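PDB 5BY3: BtGH115A from Bacteroides thetaiotaomicron, which removes 4-O-methyl-alpha-glucuronic acid from decorated arabinogalactans as a family 115 glycoside hydrolase. Local coordinates for residues F709-Y723 and Q740-K752. Numbering follows the deposited sequence.
Sequences FTVSLDGAEPEVIAY and QAIRKIVLPVTGK
Leu713 and Leu747 meet where strand 741-748 packs across the hairpin of strands 709-713 and 719-722, its axis 8.5 Å from that of 709-713 and 29° from parallel to it, but nearly antiparallel to 719-722. The contact is carried mainly by side chains, with no backbone-to-backbone hydrogen bonds between the two segments. CB of Leu713 lies 3.7 Å from CD1 of Leu747, and CD2 of Leu713 reaches the backbone at Pro748 and Val749. In the middle the side chains of Ile721 and Ile745 cross at a slant, Ile721 CD1 3.4 Å from Ile745 CD1. Val711 CG2 touches the same methyl of Ile745, and the Glu719 chain lies across it. Arg743 bends at its second torsion (chi2 -75°), which takes CG and CD past Ile721 CG2 in the opposite direction and brings the guanidinium to the backbone of strand 719-722. There NE gives Ala722 O an almost straight bond of 2.8 Å (162°) in the guanidinium plane, NH2 adds a weak one, and Tyr723 CB covers one face. NH1 binds Ile742 O, while NH2 also pairs with Glu731 of helix 730-738. With an alanine here, Ala722 O would probably lose this donor and Glu731 the cation it pairs with. Phe709 turns its ring edge to Arg743 CB, 3.9 Å from CZ. Beyond it, Ala741 CB touches CD2 of Tyr723. Two facing antiparallel sheets, joined through a largely apolar layer, make this a beta-sandwich, consistent with the galactose-binding-like fold of the family's C-terminal domain.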
loop_
_atom_site.group_PDB
_atom_site.type_symbol
_atom_site.label_atom_id
_atom_site.label_comp_id
_atom_site.label_asym_id
_atom_site.label_seq_id
_atom_site.Cartn_x
_atom_site.Cartn_y
_atom_site.Cartn_z
ATOM N N PHE A 709 6.021 24.511 -14.495
ATOM C CA PHE A 709 6.697 25.557 -13.740
ATOM C C PHE A 709 7.348 26.566 -14.680
ATOM O O PHE A 709 7.357 26.364 -15.881
ATOM C CB PHE A 709 7.716 24.981 -12.720
ATOM C CG PHE A 709 8.821 24.143 -13.325
ATOM C CD1 PHE A 709 8.661 22.760 -13.492
ATOM C CD2 PHE A 709 10.043 24.726 -13.686
ATOM C CE1 PHE A 709 9.690 21.982 -14.036
ATOM C CE2 PHE A 709 11.083 23.952 -14.221
ATOM C CZ PHE A 709 10.907 22.575 -14.395
ATOM N N THR A 710 7.841 27.675 -14.136
ATOM C CA THR A 710 8.591 28.628 -14.937
ATOM C C THR A 710 9.924 28.798 -14.267
ATOM O O THR A 710 9.997 28.829 -13.033
ATOM C CB THR A 710 7.900 30.001 -15.088
ATOM O OG1 THR A 710 8.061 30.776 -13.891
ATOM C CG2 THR A 710 6.417 29.864 -15.453
ATOM N N VAL A 711 10.968 28.879 -15.087
ATOM C CA VAL A 711 12.325 29.230 -14.648
ATOM C C VAL A 711 12.700 30.628 -15.144
ATOM O O VAL A 711 12.470 30.968 -16.314
ATOM C CB VAL A 711 13.359 28.236 -15.182
ATOM C CG1 VAL A 711 14.050 27.509 -14.054
ATOM C CG2 VAL A 711 12.699 27.262 -16.142
ATOM N N SER A 712 13.262 31.445 -14.259
ATOM C CA SER A 712 13.727 32.780 -14.668
ATOM C C SER A 712 15.023 33.155 -13.984
ATOM O O SER A 712 15.075 33.282 -12.750
ATOM C CB SER A 712 12.647 33.858 -14.458
ATOM O OG SER A 712 13.091 35.125 -14.919
ATOM N N LEU A 713 16.065 33.284 -14.807
ATOM C CA LEU A 713 17.367 33.789 -14.387
ATOM C C LEU A 713 17.420 35.321 -14.526
ATOM O O LEU A 713 17.408 35.867 -15.638
ATOM C CB LEU A 713 18.494 33.135 -15.191
ATOM C CG LEU A 713 19.901 33.614 -14.789
ATOM C CD1 LEU A 713 20.647 32.609 -13.929
ATOM C CD2 LEU A 713 20.726 33.986 -16.015
ATOM N N ASP A 714 17.484 35.991 -13.376
ATOM C CA ASP A 714 17.659 37.447 -13.267
ATOM C C ASP A 714 16.548 38.219 -13.955
ATOM O O ASP A 714 16.807 39.060 -14.815
ATOM C CB ASP A 714 19.061 37.851 -13.762
ATOM C CG ASP A 714 20.157 37.158 -12.979
ATOM O OD1 ASP A 714 19.879 36.823 -11.804
ATOM O OD2 ASP A 714 21.268 36.937 -13.523
ATOM N N GLY A 715 15.309 37.902 -13.583
ATOM C CA GLY A 715 14.128 38.613 -14.083
ATOM C C GLY A 715 13.699 38.351 -15.519
ATOM O O GLY A 715 12.648 38.853 -15.943
ATOM N N ALA A 716 14.467 37.513 -16.231
ATOM C CA ALA A 716 14.509 37.459 -17.704
ATOM C C ALA A 716 13.328 36.875 -18.496
ATOM O O ALA A 716 13.525 36.345 -19.596
ATOM C CB ALA A 716 15.806 36.796 -18.143
ATOM N N GLU A 717 12.109 37.016 -17.986
ATOM C CA GLU A 717 10.889 36.500 -18.644
ATOM C C GLU A 717 10.837 34.975 -18.559
ATOM O O GLU A 717 11.603 34.269 -19.243
ATOM C CB GLU A 717 10.668 37.020 -20.091
ATOM C CG GLU A 717 9.231 36.871 -20.639
ATOM C CD GLU A 717 8.170 37.826 -20.027
ATOM O OE1 GLU A 717 8.512 38.832 -19.353
ATOM O OE2 GLU A 717 6.956 37.575 -20.230
ATOM N N PRO A 718 9.928 34.472 -17.702
ATOM C CA PRO A 718 9.854 33.071 -17.330
ATOM C C PRO A 718 9.846 32.148 -18.552
ATOM O O PRO A 718 9.084 32.387 -19.487
ATOM C CB PRO A 718 8.509 32.989 -16.580
ATOM C CG PRO A 718 7.736 34.192 -17.009
ATOM C CD PRO A 718 8.799 35.233 -17.132
ATOM N N GLU A 719 10.722 31.144 -18.556
ATOM C CA GLU A 719 10.593 30.018 -19.485
ATOM C C GLU A 719 9.637 28.966 -18.883
ATOM O O GLU A 719 9.796 28.577 -17.727
ATOM C CB GLU A 719 11.970 29.425 -19.807
ATOM C CG GLU A 719 12.105 28.850 -21.221
ATOM C CD GLU A 719 13.426 29.237 -21.894
ATOM O OE1 GLU A 719 13.746 30.456 -21.987
ATOM O OE2 GLU A 719 14.154 28.322 -22.347
ATOM N N VAL A 720 8.650 28.533 -19.670
ATOM C CA VAL A 720 7.553 27.656 -19.235
ATOM C C VAL A 720 7.851 26.171 -19.516
ATOM O O VAL A 720 8.051 25.787 -20.670
ATOM C CB VAL A 720 6.234 28.048 -19.935
ATOM C CG1 VAL A 720 5.129 27.052 -19.627
ATOM C CG2 VAL A 720 5.791 29.426 -19.490
ATOM N N ILE A 721 7.881 25.348 -18.459
ATOM C CA ILE A 721 8.348 23.957 -18.542
ATOM C C ILE A 721 7.364 22.970 -17.898
ATOM O O ILE A 721 7.092 23.075 -16.712
ATOM C CB ILE A 721 9.737 23.778 -17.911
ATOM C CG1 ILE A 721 10.783 24.653 -18.634
ATOM C CG2 ILE A 721 10.137 22.312 -17.981
ATOM C CD1 ILE A 721 12.193 24.530 -18.078
ATOM N N ALA A 722 6.865 22.028 -18.709
ATOM C CA ALA A 722 5.904 20.997 -18.341
ATOM C C ALA A 722 6.622 19.662 -18.047
ATOM O O ALA A 722 7.637 19.350 -18.678
ATOM C CB ALA A 722 4.935 20.806 -19.489
ATOM N N TYR A 723 6.078 18.860 -17.129
ATOM C CA TYR A 723 6.730 17.586 -16.767
ATOM C C TYR A 723 5.754 16.486 -16.421
ATOM O O TYR A 723 6.176 15.420 -15.963
ATOM C CB TYR A 723 7.788 17.746 -15.640
ATOM C CG TYR A 723 7.206 18.125 -14.303
ATOM C CD1 TYR A 723 6.919 19.462 -13.994
ATOM C CD2 TYR A 723 6.912 17.145 -13.342
ATOM C CE1 TYR A 723 6.353 19.808 -12.770
ATOM C CE2 TYR A 723 6.336 17.480 -12.118
ATOM C CZ TYR A 723 6.071 18.814 -11.839
ATOM O OH TYR A 723 5.526 19.138 -10.632
ATOM N N GLN A 740 12.115 10.353 -9.843
ATOM C CA GLN A 740 12.204 11.783 -10.143
ATOM C C GLN A 740 11.857 12.035 -11.590
ATOM O O GLN A 740 12.362 11.317 -12.487
ATOM C CB GLN A 740 13.615 12.344 -9.913
ATOM C CG GLN A 740 14.138 12.306 -8.496
ATOM C CD GLN A 740 15.452 13.005 -8.353
ATOM O OE1 GLN A 740 16.344 12.841 -9.173
ATOM N NE2 GLN A 740 15.578 13.808 -7.318
ATOM N N ALA A 741 11.012 13.052 -11.810
ATOM C CA ALA A 741 10.968 13.763 -13.100
ATOM C C ALA A 741 12.183 14.662 -13.133
ATOM O O ALA A 741 12.637 15.134 -12.082
ATOM C CB ALA A 741 9.704 14.584 -13.258
ATOM N N ILE A 742 12.719 14.869 -14.335
ATOM C CA ILE A 742 13.982 15.532 -14.540
ATOM C C ILE A 742 13.814 16.524 -15.686
ATOM O O ILE A 742 13.441 16.117 -16.796
ATOM C CB ILE A 742 15.113 14.557 -14.926
ATOM C CG1 ILE A 742 15.421 13.555 -13.797
ATOM C CG2 ILE A 742 16.374 15.337 -15.375
ATOM C CD1 ILE A 742 16.635 12.641 -14.072
ATOM N N ARG A 743 14.103 17.810 -15.419
ATOM C CA ARG A 743 14.101 18.858 -16.450
ATOM C C ARG A 743 15.402 19.643 -16.423
ATOM O O ARG A 743 15.729 20.317 -15.433
ATOM C CB ARG A 743 12.881 19.790 -16.329
ATOM C CG ARG A 743 11.570 19.152 -16.713
ATOM C CD ARG A 743 11.441 19.002 -18.239
ATOM N NE ARG A 743 10.200 18.283 -18.611
ATOM C CZ ARG A 743 10.095 16.961 -18.815
ATOM N NH1 ARG A 743 11.139 16.156 -18.695
ATOM N NH2 ARG A 743 8.914 16.435 -19.113
ATOM N N LYS A 744 16.142 19.523 -17.516
ATOM C CA LYS A 744 17.327 20.319 -17.760
ATOM C C LYS A 744 16.999 21.516 -18.639
ATOM O O LYS A 744 16.205 21.426 -19.593
ATOM C CB LYS A 744 18.405 19.470 -18.411
ATOM C CG LYS A 744 18.877 18.346 -17.505
ATOM C CD LYS A 744 20.120 17.652 -18.045
ATOM C CE LYS A 744 20.834 16.863 -16.954
ATOM N NZ LYS A 744 19.998 15.754 -16.439
ATOM N N ILE A 745 17.595 22.649 -18.295
ATOM C CA ILE A 745 17.504 23.843 -19.128
ATOM C C ILE A 745 18.848 24.563 -19.194
ATOM O O ILE A 745 19.593 24.638 -18.209
ATOM C CB ILE A 745 16.327 24.769 -18.711
ATOM C CG1 ILE A 745 16.028 25.782 -19.807
ATOM C CG2 ILE A 745 16.596 25.470 -17.388
ATOM C CD1 ILE A 745 14.601 26.287 -19.779
ATOM N N VAL A 746 19.158 25.059 -20.382
ATOM C CA VAL A 746 20.330 25.897 -20.594
ATOM C C VAL A 746 19.865 27.359 -20.735
ATOM O O VAL A 746 18.925 27.674 -21.510
ATOM C CB VAL A 746 21.195 25.372 -21.770
ATOM C CG1 VAL A 746 22.103 26.451 -22.353
ATOM C CG2 VAL A 746 22.015 24.163 -21.316
ATOM N N LEU A 747 20.493 28.225 -19.936
ATOM C CA LEU A 747 20.198 29.662 -19.952
ATOM C C LEU A 747 21.467 30.494 -20.111
ATOM O O LEU A 747 22.539 30.089 -19.639
ATOM C CB LEU A 747 19.437 30.102 -18.696
ATOM C CG LEU A 747 18.126 29.433 -18.248
ATOM C CD1 LEU A 747 17.848 29.802 -16.780
ATOM C CD2 LEU A 747 16.944 29.746 -19.153
ATOM N N PRO A 748 21.354 31.655 -20.794
ATOM C CA PRO A 748 22.495 32.574 -20.844
ATOM C C PRO A 748 22.605 33.374 -19.554
ATOM O O PRO A 748 21.591 33.885 -19.082
ATOM C CB PRO A 748 22.138 33.504 -22.006
ATOM C CG PRO A 748 20.636 33.473 -22.098
ATOM C CD PRO A 748 20.219 32.110 -21.636
ATOM N N VAL A 749 23.805 33.459 -18.976
ATOM C CA VAL A 749 24.094 34.476 -17.944
ATOM C C VAL A 749 24.247 35.857 -18.614
ATOM O O VAL A 749 24.425 35.940 -19.833
ATOM C CB VAL A 749 25.360 34.156 -17.083
ATOM C CG1 VAL A 749 25.331 32.720 -16.580
ATOM C CG2 VAL A 749 26.671 34.460 -17.824
ATOM N N THR A 750 24.165 36.934 -17.838
ATOM C CA THR A 750 24.701 38.206 -18.317
ATOM C C THR A 750 26.189 38.309 -17.961
ATOM O O THR A 750 26.988 38.807 -18.758
ATOM C CB THR A 750 23.910 39.433 -17.819
ATOM O OG1 THR A 750 23.500 39.231 -16.463
ATOM C CG2 THR A 750 22.678 39.676 -18.691
ATOM N N GLY A 751 26.562 37.795 -16.789
ATOM C CA GLY A 751 27.935 37.898 -16.287
ATOM C C GLY A 751 28.018 38.837 -15.093
ATOM O O GLY A 751 29.089 39.362 -14.788
ATOM N N LYS A 752 26.876 38.985 -14.407
ATOM C CA LYS A 752 26.606 39.963 -13.343
ATOM C C LYS A 752 27.491 39.977 -12.091
ATOM O O LYS A 752 27.819 41.072 -11.627
ATOM C CB LYS A 752 25.159 39.826 -12.862
ATOM C CG LYS A 752 24.152 40.766 -13.487
ATOM C CD LYS A 752 23.168 41.234 -12.416
ATOM C CE LYS A 752 21.713 40.941 -12.762
ATOM N NZ LYS A 752 21.239 41.568 -14.027
#